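Local coordinates for protein putative hyaluronoglucosaminidase (Clostridium perfringens, PDB 6PWI) that probably cleaves terminal N-acetylhexosamine residues from glycans, as the catalytic part of a secreted, probably cell-wall-anchored family 84 glycoside hydrolase, at residues E491-E494 and L495-V498. Numbering follows the deposited sequence.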
loop_
_atom_site.group_PDB
_atom_site.type_symbol
_atom_site.label_atom_id
_atom_site.label_comp_id
_atom_site.label_asym_id
_atom_site.label_seq_id
_atom_site.Cartn_x
_atom_site.Cartn_y
_atom_site.Cartn_z
ATOM N N GLU A 491 11.588 1.511 -15.412
ATOM C CA GLU A 491 11.383 2.947 -15.306
ATOM C C GLU A 491 11.480 3.495 -16.727
ATOM O O GLU A 491 12.331 3.059 -17.497
ATOM C CB GLU A 491 12.468 3.533 -14.399
ATOM C CG GLU A 491 12.347 5.018 -14.122
ATOM C CD GLU A 491 13.510 5.551 -13.294
ATOM O OE1 GLU A 491 13.386 5.568 -12.047
ATOM O OE2 GLU A 491 14.546 5.938 -13.892
ATOM N N SER A 492 10.576 4.411 -17.085
ATOM C CA SER A 492 10.579 5.027 -18.404
ATOM C C SER A 492 10.299 3.997 -19.499
ATOM O O SER A 492 10.827 4.136 -20.599
ATOM C CB SER A 492 11.887 5.757 -18.678
ATOM O OG SER A 492 12.165 6.738 -17.691
ATOM N N GLU A 493 9.457 2.991 -19.223
ATOM C CA GLU A 493 9.350 1.852 -20.125
ATOM C C GLU A 493 8.679 2.234 -21.446
ATOM O O GLU A 493 9.079 1.746 -22.503
ATOM C CB GLU A 493 8.692 0.646 -19.456
ATOM C CG GLU A 493 8.809 -0.641 -20.270
ATOM C CD GLU A 493 10.195 -1.123 -20.695
ATOM O OE1 GLU A 493 11.214 -0.657 -20.121
ATOM O OE2 GLU A 493 10.258 -1.982 -21.605
ATOM N N GLU A 494 7.662 3.094 -21.383
ATOM C CA GLU A 494 6.957 3.531 -22.578
ATOM C C GLU A 494 7.834 4.451 -23.428
ATOM O O GLU A 494 7.752 4.424 -24.653
ATOM C CB GLU A 494 5.667 4.260 -22.208
ATOM C CG GLU A 494 4.488 3.330 -22.036
ATOM C CD GLU A 494 3.132 4.014 -22.120
ATOM O OE1 GLU A 494 2.946 5.066 -21.464
ATOM O OE2 GLU A 494 2.262 3.494 -22.848
ATOM N N LEU A 495 8.663 5.268 -22.773
ATOM C CA LEU A 495 9.488 6.242 -23.465
ATOM C C LEU A 495 10.742 5.590 -24.048
ATOM O O LEU A 495 11.327 6.129 -24.987
ATOM C CB LEU A 495 9.857 7.366 -22.493
ATOM C CG LEU A 495 10.564 8.561 -23.128
ATOM C CD1 LEU A 495 9.641 9.272 -24.103
ATOM C CD2 LEU A 495 11.079 9.532 -22.075
ATOM N N ARG A 496 11.138 4.432 -23.498
ATOM C CA ARG A 496 12.412 3.791 -23.799
ATOM C C ARG A 496 12.612 3.556 -25.299
ATOM O O ARG A 496 13.682 3.861 -25.817
ATOM C CB ARG A 496 12.593 2.491 -23.008
ATOM C CG ARG A 496 13.952 1.836 -23.230
ATOM C CD ARG A 496 14.097 0.416 -22.712
ATOM N NE ARG A 496 12.855 -0.318 -22.921
ATOM C CZ ARG A 496 12.509 -0.939 -24.047
ATOM N NH1 ARG A 496 13.319 -0.941 -25.096
ATOM N NH2 ARG A 496 11.342 -1.554 -24.114
ATOM N N PRO A 497 11.645 2.970 -26.049
ATOM C CA PRO A 497 11.863 2.682 -27.469
ATOM C C PRO A 497 12.080 3.968 -28.262
ATOM O O PRO A 497 12.816 3.979 -29.250
ATOM C CB PRO A 497 10.557 2.011 -27.929
ATOM C CG PRO A 497 9.884 1.550 -26.653
ATOM C CD PRO A 497 10.308 2.545 -25.595
ATOM N N VAL A 498 11.433 5.048 -27.805
ATOM C CA VAL A 498 11.513 6.336 -28.472
ATOM C C VAL A 498 12.914 6.914 -28.256
ATOM O O VAL A 498 13.532 7.396 -29.201
ATOM C CB VAL A 498 10.385 7.294 -28.030
ATOM C CG1 VAL A 498 10.492 8.654 -28.705
ATOM C CG2 VAL A 498 9.001 6.699 -28.266
#
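E493 and R496 run side by side in the same direction and join in a two-pronged salt bridge. R496 NH2 lies 2.8 Å from E493 OE2, while R496 NE makes a weak, nearly straight bond of 3.3 Å to E493 OE1. The carboxylate sits at the guanidinium edge with the two planes turned 35° apart, and NH2 meets OE2 from above the carboxylate plane. A bend at chi2 of E493 (55°) and another at chi3 of R496 (37°) bring the charged ends together. The backbone turns between the two residues: S492 O accepts weak bonds from L495 N at 3.3 Å and R496 N at 2.9 Å, leading into helix 496-507 of the helical region that follows the catalytic barrel. P497 occupies the first turn of this helix, and its CD lies near the carbonyl oxygens E493 O and E494 O. Farther out, R496 NH1 forms a second salt bridge, with E500 one turn along, so the guanidinium is shared between two carboxylates. L495 is buried against Y523 of helix 513-536 and L613 of helix 613-623, and S492 OG is hydrogen-bonded to H476 ND1, tying the turn to the end of helix 467-475.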